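Long-range contacts in uncharacterized protein YLR301W (Saccharomyces cerevisiae, PDB 3RBY), which is of unknown function and non-essential, but interacts with HRR25 and may interact with SEC72: residues 60-64 with 74-78; 133-137 with 150-154. One frame throughout, in Å; residues are numbered along the deposited sequence.

Contact 1 of 2, residues 60-64 with 74-78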
ATOM      1  N   GLU A  60      13.220 -24.674  -5.036  1.00 38.90           N
ATOM      2  CA  GLU A  60      14.515 -24.807  -5.725  1.00 37.89           C
ATOM      3  C   GLU A  60      14.596 -23.991  -7.016  1.00 40.46           C
ATOM      4  O   GLU A  60      15.671 -23.883  -7.602  1.00 45.37           O
ATOM      5  CB  GLU A  60      14.864 -26.272  -6.012  1.00 36.66           C
ATOM      6  CG  GLU A  60      14.207 -26.847  -7.268  1.00 37.76           C
ATOM      7  CD  GLU A  60      12.733 -27.156  -7.054  1.00 39.72           C
ATOM      8  OE1 GLU A  60      12.270 -27.136  -5.880  1.00 40.43           O
ATOM      9  OE2 GLU A  60      12.045 -27.429  -8.062  1.00 41.37           O
ATOM     10  N   THR A  61      13.480 -23.419  -7.468  1.00 35.32           N
ATOM     11  CA  THR A  61      13.503 -22.658  -8.726  1.00 38.54           C
ATOM     12  C   THR A  61      13.893 -21.190  -8.553  1.00 39.49           C
ATOM     13  O   THR A  61      13.896 -20.422  -9.522  1.00 42.65           O
ATOM     14  CB  THR A  61      12.164 -22.737  -9.483  1.00 36.97           C
ATOM     15  OG1 THR A  61      11.132 -22.106  -8.706  1.00 36.54           O
ATOM     16  CG2 THR A  61      11.805 -24.192  -9.750  1.00 33.04           C
ATOM     17  N   VAL A  62      14.218 -20.799  -7.326  1.00 39.33           N
ATOM     18  CA  VAL A  62      14.675 -19.436  -7.087  1.00 39.81           C
ATOM     19  C   VAL A  62      15.823 -19.465  -6.090  1.00 40.74           C
ATOM     20  O   VAL A  62      15.739 -20.133  -5.057  1.00 39.20           O
ATOM     21  CB  VAL A  62      13.521 -18.497  -6.613  1.00 37.39           C
ATOM     22  CG1 VAL A  62      12.787 -19.084  -5.400  1.00 36.53           C
ATOM     23  CG2 VAL A  62      14.047 -17.109  -6.300  1.00 37.02           C
ATOM     24  N   LYS A  63      16.905 -18.765  -6.414  1.00 40.38           N
ATOM     25  CA  LYS A  63      18.028 -18.679  -5.497  1.00 41.53           C
ATOM     26  C   LYS A  63      17.948 -17.353  -4.787  1.00 41.12           C
ATOM     27  O   LYS A  63      18.203 -16.300  -5.372  1.00 41.58           O
ATOM     28  CB  LYS A  63      19.380 -18.801  -6.212  1.00 40.53           C
ATOM     29  CG  LYS A  63      19.427 -19.839  -7.326  1.00 49.94           C
ATOM     30  CD  LYS A  63      20.594 -19.519  -8.295  1.00 64.83           C
ATOM     31  CE  LYS A  63      20.390 -20.097  -9.705  1.00 59.64           C
ATOM     32  NZ  LYS A  63      19.638 -19.176 -10.612  1.00 45.34           N
ATOM     33  N   ALA A  64      17.565 -17.426  -3.505  1.00 44.22           N
ATOM     34  CA  ALA A  64      17.512 -16.253  -2.635  1.00 43.28           C
ATOM     35  C   ALA A  64      18.820 -16.062  -1.907  1.00 47.81           C
ATOM     36  O   ALA A  64      19.298 -17.022  -1.289  1.00 47.64           O
ATOM     37  CB  ALA A  64      16.320 -16.434  -1.681  1.00 43.22           C
ATOM     38  N   GLN A  74      17.214 -12.390  -5.835  1.00 40.47           N
ATOM     39  CA  GLN A  74      16.422 -13.554  -6.130  1.00 43.86           C
ATOM     40  C   GLN A  74      16.557 -13.841  -7.607  1.00 43.06           C
ATOM     41  O   GLN A  74      16.253 -12.992  -8.460  1.00 44.51           O
ATOM     42  CB  GLN A  74      14.962 -13.330  -5.718  1.00 40.74           C
ATOM     43  CG  GLN A  74      14.794 -13.050  -4.230  1.00 38.52           C
ATOM     44  CD  GLN A  74      13.356 -13.252  -3.764  1.00 41.14           C
ATOM     45  OE1 GLN A  74      12.774 -14.314  -3.974  1.00 38.80           O
ATOM     46  NE2 GLN A  74      12.768 -12.218  -3.159  1.00 41.13           N
ATOM     47  N   ASP A  75      17.026 -15.044  -7.901  1.00 42.88           N
ATOM     48  CA  ASP A  75      17.287 -15.441  -9.268  1.00 40.73           C
ATOM     49  C   ASP A  75      16.280 -16.492  -9.653  1.00 37.80           C
ATOM     50  O   ASP A  75      16.266 -17.600  -9.106  1.00 42.84           O
ATOM     51  CB  ASP A  75      18.731 -15.901  -9.366  1.00 40.02           C
ATOM     52  CG  ASP A  75      19.683 -14.821  -8.905  1.00 43.96           C
ATOM     53  OD1 ASP A  75      20.563 -15.098  -8.064  1.00 45.67           O
ATOM     54  OD2 ASP A  75      19.519 -13.664  -9.363  1.00 44.52           O
ATOM     55  N   PHE A  76      15.384 -16.107 -10.552  1.00 38.87           N
ATOM     56  CA  PHE A  76      14.240 -16.950 -10.878  1.00 41.16           C
ATOM     57  C   PHE A  76      14.431 -17.748 -12.148  1.00 38.92           C
ATOM     58  O   PHE A  76      14.832 -17.211 -13.182  1.00 43.95           O
ATOM     59  CB  PHE A  76      12.965 -16.113 -11.038  1.00 40.26           C
ATOM     60  CG  PHE A  76      12.463 -15.516  -9.752  1.00 39.04           C
ATOM     61  CD1 PHE A  76      12.842 -14.240  -9.374  1.00 38.25           C
ATOM     62  CD2 PHE A  76      11.600 -16.227  -8.927  1.00 37.33           C
ATOM     63  CE1 PHE A  76      12.381 -13.684  -8.190  1.00 41.56           C
ATOM     64  CE2 PHE A  76      11.134 -15.678  -7.737  1.00 31.55           C
ATOM     65  CZ  PHE A  76      11.525 -14.409  -7.368  1.00 36.21           C
ATOM     66  N   ASN A  77      14.114 -19.030 -12.058  1.00 39.17           N
ATOM     67  CA  ASN A  77      13.859 -19.848 -13.239  1.00 40.93           C
ATOM     68  C   ASN A  77      12.481 -20.473 -13.095  1.00 41.27           C
ATOM     69  O   ASN A  77      12.331 -21.561 -12.525  1.00 44.10           O
ATOM     70  CB  ASN A  77      14.947 -20.918 -13.426  1.00 39.23           C
ATOM     71  CG  ASN A  77      16.265 -20.318 -13.872  1.00 41.88           C
ATOM     72  OD1 ASN A  77      17.148 -20.068 -13.051  1.00 41.00           O
ATOM     73  ND2 ASN A  77      16.389 -20.045 -15.176  1.00 43.41           N
ATOM     74  N   PHE A  78      11.473 -19.768 -13.594  1.00 39.87           N
ATOM     75  CA  PHE A  78      10.083 -20.117 -13.306  1.00 41.78           C
ATOM     76  C   PHE A  78       9.683 -21.533 -13.703  1.00 42.75           C
ATOM     77  O   PHE A  78      10.109 -22.063 -14.734  1.00 45.59           O
ATOM     78  CB  PHE A  78       9.150 -19.100 -13.969  1.00 40.84           C
ATOM     79  CG  PHE A  78       9.427 -17.685 -13.545  1.00 40.18           C
ATOM     80  CD1 PHE A  78       9.908 -16.748 -14.450  1.00 35.72           C
ATOM     81  CD2 PHE A  78       9.248 -17.306 -12.224  1.00 37.29           C
ATOM     82  CE1 PHE A  78      10.175 -15.443 -14.045  1.00 41.93           C
ATOM     83  CE2 PHE A  78       9.516 -16.010 -11.810  1.00 35.41           C
ATOM     84  CZ  PHE A  78       9.984 -15.075 -12.721  1.00 37.99           C
TER
HETATM   85  O   HOH W   1      20.115 -14.791  -5.438  1.00 41.39           O
HETATM   86  O   HOH W   2      17.162 -20.088 -10.141  1.00 43.58           O

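Contact 2 of 2, residues 133-137 with 150-154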
ATOM      1  N   VAL A 133       1.538  -7.724   3.589  1.00 33.77           N
ATOM      2  CA  VAL A 133       0.188  -7.654   4.098  1.00 32.66           C
ATOM      3  C   VAL A 133       0.009  -8.809   5.112  1.00 33.51           C
ATOM      4  O   VAL A 133       0.801  -9.764   5.117  1.00 38.99           O
ATOM      5  CB  VAL A 133      -0.771  -7.662   2.867  1.00 35.02           C
ATOM      6  CG1 VAL A 133      -1.604  -8.919   2.770  1.00 36.98           C
ATOM      7  CG2 VAL A 133      -1.619  -6.394   2.822  1.00 36.43           C
ATOM      8  N   ASP A 134      -0.984  -8.716   5.991  1.00 32.35           N
ATOM      9  CA  ASP A 134      -1.133  -9.699   7.070  1.00 34.13           C
ATOM     10  C   ASP A 134      -2.089 -10.798   6.632  1.00 36.07           C
ATOM     11  O   ASP A 134      -3.306 -10.578   6.551  1.00 37.34           O
ATOM     12  CB  ASP A 134      -1.639  -9.035   8.352  1.00 38.16           C
ATOM     13  CG  ASP A 134      -1.883 -10.038   9.487  1.00 41.26           C
ATOM     14  OD1 ASP A 134      -1.963 -11.255   9.212  1.00 43.15           O
ATOM     15  OD2 ASP A 134      -2.006  -9.606  10.657  1.00 41.77           O
ATOM     16  N   PRO A 135      -1.537 -11.988   6.341  1.00 34.80           N
ATOM     17  CA  PRO A 135      -2.295 -13.084   5.721  1.00 37.89           C
ATOM     18  C   PRO A 135      -3.350 -13.669   6.633  1.00 35.96           C
ATOM     19  O   PRO A 135      -4.220 -14.400   6.165  1.00 37.69           O
ATOM     20  CB  PRO A 135      -1.218 -14.141   5.410  1.00 36.51           C
ATOM     21  CG  PRO A 135      -0.063 -13.798   6.283  1.00 36.81           C
ATOM     22  CD  PRO A 135      -0.098 -12.298   6.437  1.00 38.72           C
ATOM     23  N   SER A 136      -3.271 -13.357   7.917  1.00 36.48           N
ATOM     24  CA  SER A 136      -4.247 -13.885   8.859  1.00 41.35           C
ATOM     25  C   SER A 136      -5.528 -13.045   8.918  1.00 42.33           C
ATOM     26  O   SER A 136      -6.435 -13.388   9.671  1.00 42.50           O
ATOM     27  CB  SER A 136      -3.636 -14.055  10.245  1.00 40.44           C
ATOM     28  OG  SER A 136      -3.154 -12.825  10.752  1.00 48.64           O
ATOM     29  N   ARG A 137      -5.606 -11.975   8.114  1.00 38.07           N
ATOM     30  CA  ARG A 137      -6.821 -11.144   8.017  1.00 38.71           C
ATOM     31  C   ARG A 137      -7.574 -11.396   6.721  1.00 42.97           C
ATOM     32  O   ARG A 137      -6.956 -11.707   5.694  1.00 39.31           O
ATOM     33  CB  ARG A 137      -6.457  -9.662   8.057  1.00 42.15           C
ATOM     34  CG  ARG A 137      -5.393  -9.363   9.078  1.00 47.98           C
ATOM     35  CD  ARG A 137      -5.928  -9.650  10.454  1.00 47.99           C
ATOM     36  NE  ARG A 137      -6.430  -8.431  11.072  1.00 57.53           N
ATOM     37  CZ  ARG A 137      -5.838  -7.825  12.102  1.00 64.78           C
ATOM     38  NH1 ARG A 137      -6.356  -6.704  12.587  1.00 64.17           N
ATOM     39  NH2 ARG A 137      -4.734  -8.343  12.654  1.00 59.58           N
ATOM     40  N   PHE A 150       6.591  -7.554  13.320  1.00 55.31           N
ATOM     41  CA  PHE A 150       5.431  -8.317  12.879  1.00 50.09           C
ATOM     42  C   PHE A 150       5.690  -9.808  12.970  1.00 54.75           C
ATOM     43  O   PHE A 150       6.676 -10.316  12.429  1.00 55.50           O
ATOM     44  CB  PHE A 150       5.025  -7.963  11.450  1.00 48.52           C
ATOM     45  CG  PHE A 150       3.855  -8.757  10.955  1.00 47.56           C
ATOM     46  CD1 PHE A 150       4.032  -9.762  10.014  1.00 51.89           C
ATOM     47  CD2 PHE A 150       2.578  -8.524  11.451  1.00 43.45           C
ATOM     48  CE1 PHE A 150       2.952 -10.519   9.564  1.00 51.63           C
ATOM     49  CE2 PHE A 150       1.488  -9.279  11.005  1.00 46.00           C
ATOM     50  CZ  PHE A 150       1.676 -10.279  10.062  1.00 46.42           C
ATOM     51  N   SER A 151       4.796 -10.505  13.655  1.00 54.52           N
ATOM     52  CA  SER A 151       4.849 -11.958  13.712  1.00 60.44           C
ATOM     53  C   SER A 151       3.498 -12.504  13.294  1.00 62.22           C
ATOM     54  O   SER A 151       2.454 -11.937  13.643  1.00 65.52           O
ATOM     55  CB  SER A 151       5.180 -12.429  15.128  1.00 69.69           C
ATOM     56  OG  SER A 151       4.103 -12.175  16.027  1.00 70.99           O
ATOM     57  N   SER A 152       3.502 -13.587  12.527  1.00 68.20           N
ATOM     58  CA  SER A 152       2.238 -14.219  12.162  1.00 63.74           C
ATOM     59  C   SER A 152       2.247 -15.687  12.559  1.00 62.47           C
ATOM     60  O   SER A 152       3.197 -16.422  12.258  1.00 62.85           O
ATOM     61  CB  SER A 152       1.943 -14.063  10.662  1.00 62.92           C
ATOM     62  OG  SER A 152       0.543 -13.977  10.435  1.00 58.76           O
ATOM     63  N   ASN A 153       1.197 -16.104  13.256  1.00 63.00           N
ATOM     64  CA  ASN A 153       0.979 -17.521  13.500  1.00 66.53           C
ATOM     65  C   ASN A 153       0.392 -18.188  12.245  1.00 58.58           C
ATOM     66  O   ASN A 153       0.012 -19.370  12.267  1.00 54.72           O
ATOM     67  CB  ASN A 153       0.046 -17.713  14.700  1.00 70.96           C
ATOM     68  CG  ASN A 153       0.602 -18.697  15.723  1.00 86.23           C
ATOM     69  OD1 ASN A 153       1.771 -18.599  16.122  1.00 88.08           O
ATOM     70  ND2 ASN A 153      -0.227 -19.665  16.136  1.00 86.43           N
ATOM     71  N   ALA A 154       0.349 -17.422  11.152  1.00 50.33           N
ATOM     72  CA  ALA A 154      -0.337 -17.838   9.935  1.00 48.17           C
ATOM     73  C   ALA A 154       0.182 -19.171   9.423  1.00 44.47           C
ATOM     74  O   ALA A 154       1.390 -19.359   9.234  1.00 41.09           O
ATOM     75  CB  ALA A 154      -0.228 -16.784   8.853  1.00 42.40           C
TER

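Contact 1 of 2, residues 60-64 with 74-78
Val62 lays its CG2 methyl over one face of the Phe76 ring, 3.7 Å from the ring centroid and set a little toward the rim on the CE2 side. With CG1 between the backbone N and the carbonyl carbon (chi1 53°), CG2 is left anti to the N and lies over the ring, where the two side chains run side by side. Tyr33, from strand 33-38, touches Val62 and meets the Phe76 ring edge-to-face, which makes this the close-packed side. Were Phe76 an alanine, Val62 CG2 would probably lose the ring face it rests on, and a gap would be likely to open beside Tyr33. The backbones belong to the antiparallel hairpin of strands 62-66 and 71-76, at one end of the larger sheet. Lys63 and Asp75 form a hydrogen-bonded pair here, Lys63 N to Asp75 O at 3.0 Å and Asp75 N to Lys63 O at 3.1 Å. Just beyond the strands, Asn77 N gives a nearly straight bond to Thr61 O (2.9 Å, 174° at the hydrogen). The other face of the hairpin is looser and wet. There the Lys63 chain crosses Asp75 at about a right angle and NZ passes 3.6 Å from Asp75 CB, while its salt bridge goes to Glu95. One water accepts from Lys63 NZ and lies 2.8 Å from Asp75 O.

Contact 2 of 2, residues 133-137 with 150-154
In the long loop between strands 124-132 and 156-161, a type I turn from Asp134 to Arg137 meets the returning segment 150-154 through side chains. The Asp134 carboxylate approaches the edge of the Phe150 ring, OD2 lying 3.5 Å from CE2, and the two planes stand 71° apart. Phe150 points its CB at the turn, and with CG anti to the backbone N (chi1 179°) the CE2 and CZ corner does the touching. Farther along, Pro135 CG rests 3.9 Å from Ala154 CB, a small apolar contact. Ser152 OG faces the polar side of the turn at longer range, 3.9 Å from Ser136 OG. The carboxylate itself is gripped from within the turn: Asp134 OD1 accepts from Ser136 N at 2.8 Å on its anti side and from Ser136 OG on its syn side. These two bonds limit how the carboxylate can rotate and so are likely to keep it at the ring edge. Arg137 NH2 makes a long salt bridge to Asp134 OD2, while Arg137 NH1 pairs with Asp139 of the second subunit. With Asp134 OD1 taking the backbone N-H two residues on, and Arg137 N bonded to Asp134 O, the arrangement is an Asx turn overlaid on a type I beta turn.

In the fold
Contacts 1 and 2 lie in series along the chain, their centres 24 Å apart and their nearest atoms about 14 Å apart, so they do not touch. Contact 1 is a local hairpin at one end of the ten-strand antiparallel sheet. Contact 2 lies in the connection from strand 124-132 of that sheet to strand 156-161 of the seven-strand sheet, thus between the two halves of this beta-rich protein. No active site is known. Each has a probable crystallisation molecule nearby: triethylene glycol about 3 Å from the Gln74 side chain and sulfate about 4 Å from that of Ser136. Beside contact 2, Arg137 reaches Asp139 of the second subunit, whereas contact 1 touches no other chain of the assembly.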